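Local coordinates for kcn28 (Kitasatospora, PDB 6J31), which has a GT-B fold and binds (2E,2'E)-3,3'-(1,2-phenylene)di(prop-2-enoic acid) between its two Rossmann-like domains, at residues D73-V86 and R153-L165. Residues are numbered along the deposited sequence; the frame is centred on the assembly and turned at random.
Sequences DQIAQMDVFLDDAV and RGAAHYRRFDAWL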
ATOM      1  N   ASP A  73     -12.291  17.723   2.116  1.00 90.30           N
ATOM      2  CA  ASP A  73     -11.639  18.558   3.115  1.00 87.02           C
ATOM      3  C   ASP A  73     -10.882  17.656   4.080  1.00 81.61           C
ATOM      4  O   ASP A  73     -11.260  16.502   4.299  1.00 81.27           O
ATOM      5  CB  ASP A  73     -12.671  19.424   3.866  1.00 88.28           C
ATOM      6  CG  ASP A  73     -12.034  20.398   4.850  1.00 88.81           C
ATOM      7  OD1 ASP A  73     -10.818  20.296   5.122  1.00 89.06           O
ATOM      8  OD2 ASP A  73     -12.767  21.271   5.360  1.00 89.00           O
ATOM      9  N   GLN A  74      -9.797  18.189   4.648  1.00 76.72           N
ATOM     10  CA  GLN A  74      -8.949  17.384   5.523  1.00 73.36           C
ATOM     11  C   GLN A  74      -9.687  16.990   6.799  1.00 67.92           C
ATOM     12  O   GLN A  74      -9.637  15.829   7.221  1.00 66.17           O
ATOM     13  CB  GLN A  74      -7.669  18.148   5.860  1.00 76.64           C
ATOM     14  CG  GLN A  74      -6.882  17.549   7.013  1.00 79.11           C
ATOM     15  CD  GLN A  74      -5.534  18.215   7.213  1.00 81.01           C
ATOM     16  OE1 GLN A  74      -5.446  19.436   7.347  1.00 82.09           O
ATOM     17  NE2 GLN A  74      -4.475  17.411   7.252  1.00 81.35           N
ATOM     18  N   ILE A  75     -10.347  17.944   7.454  1.00 64.79           N
ATOM     19  CA  ILE A  75     -11.113  17.596   8.647  1.00 62.10           C
ATOM     20  C   ILE A  75     -12.276  16.684   8.276  1.00 59.63           C
ATOM     21  O   ILE A  75     -12.610  15.746   9.011  1.00 58.54           O
ATOM     22  CB  ILE A  75     -11.585  18.861   9.391  1.00 63.58           C
ATOM     23  CG1 ILE A  75     -10.396  19.723   9.837  1.00 63.75           C
ATOM     24  CG2 ILE A  75     -12.451  18.489  10.591  1.00 63.88           C
ATOM     25  CD1 ILE A  75      -9.882  20.697   8.788  1.00 66.20           C
ATOM     26  N   ALA A  76     -12.898  16.930   7.119  1.00 59.10           N
ATOM     27  CA  ALA A  76     -13.987  16.073   6.658  1.00 60.76           C
ATOM     28  C   ALA A  76     -13.508  14.653   6.382  1.00 63.35           C
ATOM     29  O   ALA A  76     -14.231  13.685   6.644  1.00 62.02           O
ATOM     30  CB  ALA A  76     -14.633  16.670   5.407  1.00 59.99           C
ATOM     31  N   GLN A  77     -12.299  14.509   5.835  1.00 68.59           N
ATOM     32  CA  GLN A  77     -11.745  13.180   5.597  1.00 73.19           C
ATOM     33  C   GLN A  77     -11.529  12.429   6.909  1.00 68.35           C
ATOM     34  O   GLN A  77     -11.773  11.219   6.986  1.00 71.49           O
ATOM     35  CB  GLN A  77     -10.456  13.301   4.774  1.00 82.54           C
ATOM     36  CG  GLN A  77      -9.152  13.442   5.553  1.00 93.34           C
ATOM     37  CD  GLN A  77      -8.065  12.517   5.054  1.00100.07           C
ATOM     38  OE1 GLN A  77      -7.954  12.287   3.844  1.00107.75           O
ATOM     39  NE2 GLN A  77      -7.238  11.997   5.976  1.00 95.25           N
ATOM     40  N   MET A  78     -11.083  13.130   7.956  1.00 63.11           N
ATOM     41  CA  MET A  78     -10.965  12.501   9.270  1.00 58.54           C
ATOM     42  C   MET A  78     -12.327  12.106   9.823  1.00 54.73           C
ATOM     43  O   MET A  78     -12.449  11.096  10.528  1.00 53.93           O
ATOM     44  CB  MET A  78     -10.240  13.424  10.245  1.00 56.88           C
ATOM     45  CG  MET A  78      -8.841  13.791   9.815  1.00 55.57           C
ATOM     46  SD  MET A  78      -8.026  14.827  11.034  1.00 54.25           S
ATOM     47  CE  MET A  78      -8.180  16.413  10.240  1.00 54.14           C
ATOM     48  N   ASP A  79     -13.356  12.909   9.550  1.00 51.05           N
ATOM     49  CA  ASP A  79     -14.690  12.580  10.033  1.00 47.88           C
ATOM     50  C   ASP A  79     -15.234  11.335   9.343  1.00 44.11           C
ATOM     51  O   ASP A  79     -15.962  10.548   9.959  1.00 42.19           O
ATOM     52  CB  ASP A  79     -15.623  13.773   9.840  1.00 48.35           C
ATOM     53  CG  ASP A  79     -15.388  14.862  10.869  1.00 48.05           C
ATOM     54  OD1 ASP A  79     -14.948  14.530  11.991  1.00 46.99           O
ATOM     55  OD2 ASP A  79     -15.642  16.045  10.556  1.00 48.68           O
ATOM     56  N   VAL A  80     -14.908  11.147   8.062  1.00 42.81           N
ATOM     57  CA  VAL A  80     -15.328   9.937   7.360  1.00 41.59           C
ATOM     58  C   VAL A  80     -14.687   8.705   7.993  1.00 40.19           C
ATOM     59  O   VAL A  80     -15.346   7.676   8.191  1.00 38.65           O
ATOM     60  CB  VAL A  80     -14.998  10.048   5.862  1.00 43.36           C
ATOM     61  CG1 VAL A  80     -15.071   8.682   5.191  1.00 43.46           C
ATOM     62  CG2 VAL A  80     -15.948  11.025   5.194  1.00 44.80           C
ATOM     63  N   PHE A  81     -13.395   8.790   8.322  1.00 40.31           N
ATOM     64  CA  PHE A  81     -12.719   7.666   8.961  1.00 40.51           C
ATOM     65  C   PHE A  81     -13.316   7.367  10.330  1.00 38.33           C
ATOM     66  O   PHE A  81     -13.551   6.202  10.672  1.00 41.01           O
ATOM     67  CB  PHE A  81     -11.222   7.953   9.069  1.00 42.35           C
ATOM     68  CG  PHE A  81     -10.470   7.718   7.792  1.00 42.92           C
ATOM     69  CD1 PHE A  81     -10.440   6.462   7.212  1.00 42.86           C
ATOM     70  CD2 PHE A  81      -9.806   8.756   7.159  1.00 42.95           C
ATOM     71  CE1 PHE A  81      -9.754   6.242   6.031  1.00 42.31           C
ATOM     72  CE2 PHE A  81      -9.126   8.541   5.977  1.00 42.95           C
ATOM     73  CZ  PHE A  81      -9.098   7.283   5.413  1.00 42.19           C
ATOM     74  N   LEU A  82     -13.587   8.407  11.122  1.00 36.25           N
ATOM     75  CA  LEU A  82     -14.200   8.192  12.427  1.00 34.49           C
ATOM     76  C   LEU A  82     -15.597   7.601  12.284  1.00 34.21           C
ATOM     77  O   LEU A  82     -16.011   6.764  13.094  1.00 34.58           O
ATOM     78  CB  LEU A  82     -14.237   9.507  13.208  1.00 35.63           C
ATOM     79  CG  LEU A  82     -14.708   9.445  14.665  1.00 35.57           C
ATOM     80  CD1 LEU A  82     -13.919   8.416  15.453  1.00 34.12           C
ATOM     81  CD2 LEU A  82     -14.566  10.806  15.312  1.00 36.22           C
ATOM     82  N   ASP A  83     -16.335   8.015  11.249  1.00 33.79           N
ATOM     83  CA  ASP A  83     -17.629   7.400  10.973  1.00 34.58           C
ATOM     84  C   ASP A  83     -17.474   5.914  10.689  1.00 33.17           C
ATOM     85  O   ASP A  83     -18.277   5.097  11.152  1.00 33.00           O
ATOM     86  CB  ASP A  83     -18.313   8.088   9.792  1.00 38.00           C
ATOM     87  CG  ASP A  83     -18.851   9.464  10.140  1.00 41.52           C
ATOM     88  OD1 ASP A  83     -18.875   9.831  11.338  1.00 43.34           O
ATOM     89  OD2 ASP A  83     -19.278  10.170   9.203  1.00 42.36           O
ATOM     90  N   ASP A  84     -16.456   5.548   9.908  1.00 33.36           N
ATOM     91  CA  ASP A  84     -16.228   4.138   9.613  1.00 34.53           C
ATOM     92  C   ASP A  84     -15.849   3.365  10.870  1.00 35.42           C
ATOM     93  O   ASP A  84     -16.302   2.231  11.064  1.00 35.26           O
ATOM     94  CB  ASP A  84     -15.148   3.991   8.542  1.00 35.62           C
ATOM     95  CG  ASP A  84     -15.033   2.568   8.025  1.00 36.25           C
ATOM     96  OD1 ASP A  84     -16.051   2.019   7.546  1.00 35.33           O
ATOM     97  OD2 ASP A  84     -13.923   1.999   8.105  1.00 35.34           O
ATOM     98  N   ALA A  85     -15.018   3.954  11.735  1.00 35.87           N
ATOM     99  CA  ALA A  85     -14.650   3.278  12.977  1.00 35.48           C
ATOM    100  C   ALA A  85     -15.862   3.077  13.875  1.00 34.92           C
ATOM    101  O   ALA A  85     -16.034   2.005  14.466  1.00 35.05           O
ATOM    102  CB  ALA A  85     -13.564   4.068  13.709  1.00 36.38           C
ATOM    103  N   VAL A  86     -16.717   4.096  13.983  1.00 35.81           N
ATOM    104  CA  VAL A  86     -17.920   3.984  14.805  1.00 33.68           C
ATOM    105  C   VAL A  86     -18.853   2.916  14.244  1.00 33.13           C
ATOM    106  O   VAL A  86     -19.476   2.160  14.997  1.00 33.19           O
ATOM    107  CB  VAL A  86     -18.610   5.359  14.913  1.00 34.79           C
ATOM    108  CG1 VAL A  86     -19.999   5.231  15.508  1.00 34.54           C
ATOM    109  CG2 VAL A  86     -17.764   6.306  15.748  1.00 37.07           C
ATOM    110  N   ARG A 153     -13.992  22.725  14.055  1.00 57.69           N
ATOM    111  CA  ARG A 153     -14.243  21.437  13.421  1.00 57.17           C
ATOM    112  C   ARG A 153     -13.229  20.394  13.876  1.00 55.99           C
ATOM    113  O   ARG A 153     -13.589  19.241  14.146  1.00 55.00           O
ATOM    114  CB  ARG A 153     -14.191  21.586  11.902  1.00 57.92           C
ATOM    115  CG  ARG A 153     -15.184  22.566  11.323  1.00 59.57           C
ATOM    116  CD  ARG A 153     -14.879  22.792   9.857  1.00 60.44           C
ATOM    117  NE  ARG A 153     -15.178  21.602   9.068  1.00 61.77           N
ATOM    118  CZ  ARG A 153     -14.440  21.176   8.048  1.00 63.39           C
ATOM    119  NH1 ARG A 153     -13.354  21.849   7.691  1.00 65.00           N
ATOM    120  NH2 ARG A 153     -14.788  20.082   7.383  1.00 64.46           N
ATOM    121  N   GLY A 154     -11.951  20.775  13.945  1.00 55.07           N
ATOM    122  CA  GLY A 154     -10.938  19.844  14.417  1.00 54.28           C
ATOM    123  C   GLY A 154     -11.114  19.477  15.880  1.00 53.10           C
ATOM    124  O   GLY A 154     -11.037  18.301  16.251  1.00 52.08           O
ATOM    125  N   ALA A 155     -11.361  20.478  16.729  1.00 52.61           N
ATOM    126  CA  ALA A 155     -11.565  20.213  18.150  1.00 52.16           C
ATOM    127  C   ALA A 155     -12.799  19.349  18.383  1.00 51.14           C
ATOM    128  O   ALA A 155     -12.813  18.505  19.286  1.00 53.76           O
ATOM    129  CB  ALA A 155     -11.671  21.526  18.923  1.00 53.87           C
ATOM    130  N   ALA A 156     -13.856  19.561  17.593  1.00 49.19           N
ATOM    131  CA  ALA A 156     -15.034  18.706  17.702  1.00 47.31           C
ATOM    132  C   ALA A 156     -14.709  17.274  17.296  1.00 45.28           C
ATOM    133  O   ALA A 156     -15.204  16.318  17.905  1.00 43.57           O
ATOM    134  CB  ALA A 156     -16.172  19.259  16.845  1.00 47.09           C
ATOM    135  N   HIS A 157     -13.875  17.111  16.266  1.00 44.45           N
ATOM    136  CA  HIS A 157     -13.515  15.778  15.796  1.00 41.95           C
ATOM    137  C   HIS A 157     -12.772  14.995  16.871  1.00 41.21           C
ATOM    138  O   HIS A 157     -13.113  13.844  17.167  1.00 39.30           O
ATOM    139  CB  HIS A 157     -12.673  15.882  14.527  1.00 41.72           C
ATOM    140  CG  HIS A 157     -11.944  14.622  14.187  1.00 41.44           C
ATOM    141  ND1 HIS A 157     -12.486  13.638  13.387  1.00 41.23           N
ATOM    142  CD2 HIS A 157     -10.717  14.179  14.550  1.00 40.35           C
ATOM    143  CE1 HIS A 157     -11.622  12.644  13.273  1.00 40.44           C
ATOM    144  NE2 HIS A 157     -10.542  12.947  13.969  1.00 39.80           N
ATOM    145  N   TYR A 158     -11.739  15.601  17.460  1.00 43.07           N
ATOM    146  CA  TYR A 158     -10.962  14.904  18.482  1.00 45.30           C
ATOM    147  C   TYR A 158     -11.792  14.615  19.726  1.00 44.58           C
ATOM    148  O   TYR A 158     -11.531  13.634  20.431  1.00 44.09           O
ATOM    149  CB  TYR A 158      -9.716  15.715  18.831  1.00 47.13           C
ATOM    150  CG  TYR A 158      -8.623  15.566  17.800  1.00 48.03           C
ATOM    151  CD1 TYR A 158      -7.803  14.447  17.792  1.00 48.05           C
ATOM    152  CD2 TYR A 158      -8.426  16.531  16.821  1.00 47.97           C
ATOM    153  CE1 TYR A 158      -6.811  14.297  16.848  1.00 47.68           C
ATOM    154  CE2 TYR A 158      -7.433  16.391  15.871  1.00 47.85           C
ATOM    155  CZ  TYR A 158      -6.628  15.269  15.892  1.00 48.38           C
ATOM    156  OH  TYR A 158      -5.633  15.111  14.957  1.00 49.49           O
ATOM    157  N   ARG A 159     -12.779  15.457  20.025  1.00 46.57           N
ATOM    158  CA  ARG A 159     -13.671  15.164  21.140  1.00 49.12           C
ATOM    159  C   ARG A 159     -14.547  13.951  20.843  1.00 45.21           C
ATOM    160  O   ARG A 159     -14.777  13.116  21.724  1.00 43.86           O
ATOM    161  CB  ARG A 159     -14.522  16.386  21.460  1.00 55.02           C
ATOM    162  CG  ARG A 159     -13.797  17.424  22.274  1.00 60.95           C
ATOM    163  CD  ARG A 159     -14.684  18.616  22.539  1.00 66.64           C
ATOM    164  NE  ARG A 159     -14.032  19.566  23.427  1.00 72.72           N
ATOM    165  CZ  ARG A 159     -13.960  19.409  24.745  1.00 78.15           C
ATOM    166  NH1 ARG A 159     -14.503  18.339  25.317  1.00 80.30           N
ATOM    167  NH2 ARG A 159     -13.340  20.310  25.494  1.00 81.13           N
ATOM    168  N   ARG A 160     -15.064  13.851  19.616  1.00 41.51           N
ATOM    169  CA  ARG A 160     -15.880  12.698  19.257  1.00 39.60           C
ATOM    170  C   ARG A 160     -15.048  11.425  19.270  1.00 38.10           C
ATOM    171  O   ARG A 160     -15.530  10.360  19.677  1.00 37.32           O
ATOM    172  CB  ARG A 160     -16.517  12.917  17.886  1.00 41.11           C
ATOM    173  CG  ARG A 160     -17.503  11.846  17.478  1.00 43.15           C
ATOM    174  CD  ARG A 160     -18.355  12.306  16.313  1.00 45.80           C
ATOM    175  NE  ARG A 160     -17.629  12.275  15.048  1.00 48.61           N
ATOM    176  CZ  ARG A 160     -17.928  11.468  14.035  1.00 51.31           C
ATOM    177  NH1 ARG A 160     -18.923  10.599  14.152  1.00 53.07           N
ATOM    178  NH2 ARG A 160     -17.220  11.515  12.914  1.00 53.24           N
ATOM    179  N   PHE A 161     -13.796  11.516  18.820  1.00 37.73           N
ATOM    180  CA  PHE A 161     -12.904  10.365  18.833  1.00 38.18           C
ATOM    181  C   PHE A 161     -12.676   9.876  20.262  1.00 41.04           C
ATOM    182  O   PHE A 161     -12.791   8.678  20.547  1.00 41.64           O
ATOM    183  CB  PHE A 161     -11.591  10.749  18.144  1.00 37.05           C
ATOM    184  CG  PHE A 161     -10.865   9.597  17.509  1.00 37.20           C
ATOM    185  CD1 PHE A 161     -10.867   8.342  18.091  1.00 36.72           C
ATOM    186  CD2 PHE A 161     -10.202   9.772  16.303  1.00 37.31           C
ATOM    187  CE1 PHE A 161     -10.205   7.286  17.498  1.00 37.18           C
ATOM    188  CE2 PHE A 161      -9.538   8.718  15.701  1.00 37.28           C
ATOM    189  CZ  PHE A 161      -9.539   7.472  16.299  1.00 36.99           C
ATOM    190  N   ASP A 162     -12.373  10.799  21.181  1.00 43.47           N
ATOM    191  CA  ASP A 162     -12.165  10.410  22.574  1.00 45.42           C
ATOM    192  C   ASP A 162     -13.432   9.829  23.180  1.00 44.62           C
ATOM    193  O   ASP A 162     -13.371   8.895  23.986  1.00 45.91           O
ATOM    194  CB  ASP A 162     -11.681  11.598  23.405  1.00 48.79           C
ATOM    195  CG  ASP A 162     -10.267  12.003  23.063  1.00 50.91           C
ATOM    196  OD1 ASP A 162      -9.566  11.202  22.411  1.00 50.44           O
ATOM    197  OD2 ASP A 162      -9.846  13.105  23.472  1.00 52.36           O
ATOM    198  N   ALA A 163     -14.589  10.385  22.821  1.00 42.82           N
ATOM    199  CA  ALA A 163     -15.847   9.855  23.329  1.00 40.38           C
ATOM    200  C   ALA A 163     -16.099   8.442  22.823  1.00 38.08           C
ATOM    201  O   ALA A 163     -16.624   7.596  23.559  1.00 37.00           O
ATOM    202  CB  ALA A 163     -16.994  10.773  22.934  1.00 39.23           C
ATOM    203  N   TRP A 164     -15.751   8.170  21.562  1.00 36.87           N
ATOM    204  CA  TRP A 164     -15.917   6.819  21.034  1.00 36.04           C
ATOM    205  C   TRP A 164     -15.041   5.822  21.785  1.00 38.21           C
ATOM    206  O   TRP A 164     -15.481   4.708  22.086  1.00 37.28           O
ATOM    207  CB  TRP A 164     -15.617   6.794  19.537  1.00 33.02           C
ATOM    208  CG  TRP A 164     -15.657   5.415  18.963  1.00 31.24           C
ATOM    209  CD1 TRP A 164     -16.746   4.608  18.852  1.00 30.30           C
ATOM    210  CD2 TRP A 164     -14.556   4.685  18.408  1.00 30.19           C
ATOM    211  NE1 TRP A 164     -16.395   3.418  18.270  1.00 30.16           N
ATOM    212  CE2 TRP A 164     -15.055   3.440  17.986  1.00 29.75           C
ATOM    213  CE3 TRP A 164     -13.202   4.967  18.220  1.00 30.13           C
ATOM    214  CZ2 TRP A 164     -14.245   2.472  17.397  1.00 29.68           C
ATOM    215  CZ3 TRP A 164     -12.397   4.007  17.640  1.00 30.36           C
ATOM    216  CH2 TRP A 164     -12.920   2.775  17.232  1.00 30.01           C
ATOM    217  N   LEU A 165     -13.805   6.211  22.119  1.00 40.82           N
ATOM    218  CA  LEU A 165     -12.947   5.333  22.913  1.00 43.38           C
ATOM    219  C   LEU A 165     -13.563   5.062  24.279  1.00 45.08           C
ATOM    220  O   LEU A 165     -13.612   3.914  24.735  1.00 43.11           O
ATOM    221  CB  LEU A 165     -11.547   5.935  23.081  1.00 44.13           C
ATOM    222  CG  LEU A 165     -10.443   5.849  22.018  1.00 43.74           C
ATOM    223  CD1 LEU A 165     -10.983   5.657  20.628  1.00 42.94           C
ATOM    224  CD2 LEU A 165      -9.555   7.085  22.072  1.00 43.84           C
TER
HETATM  225  O   HOH W   1     -18.990   2.431  17.745  1.00 41.02           O
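R160 reaches across from helix 152-167 to D83 and grips one carboxylate oxygen end-on with two nitrogens: NH2 lies 2.8 Å and NH1 2.9 Å from D83 OD1. The oxygen sits near the guanidinium plane, while the carboxylate is steeply turned from it. NH2 also makes a weak bond to the carbonyl O of D79 and a long salt bridge to D79 OD1. That same OD1 accepts a fairly straight bond from H157 ND1 (3.0 Å, 156°); OD1 lies in the imidazole plane, and ND1 approaches it from above the carboxylate plane. The histidine bond is thus the firm one for D79, with the arginine a more distant second partner. At the helix start, the N-cap residue D73 forms a salt bridge through OD2 with the guanidinium edge of R153, its exact geometry doubtful because D73 is poorly ordered, and its OD1 weakly caps I75 N. I75 CB covers one guanidinium face, and I75 CG2 packs on R153 CB.

Packing starts at M78 and L82, beside the polar pairs, and continues past them to W164. M78 CB lies over the H157 ring, 3.8 Å from its centroid. In L82, chi1 of -173° swings CG beside the carbonyl carbon and toward helix 152-167; from there CD2 diverges to the R160 guanidinium face, and CD1 to a CH-pi contact over the F161 ring. A85 CB and V86 CG2 cover the six- and five-membered rings of W164 on the same face; a water in the indole plane accepts from W164 NE1 and donates to V86 O.

The axes of segments 74-86 and 153-165 approach to 10.0 Å and run nearly parallel, at 15°. Their packing joins helix 74-96, which carries ligand-pocket residue F81, to helix 152-167 in the N-terminal Rossmann-like domain of a GT-B fold.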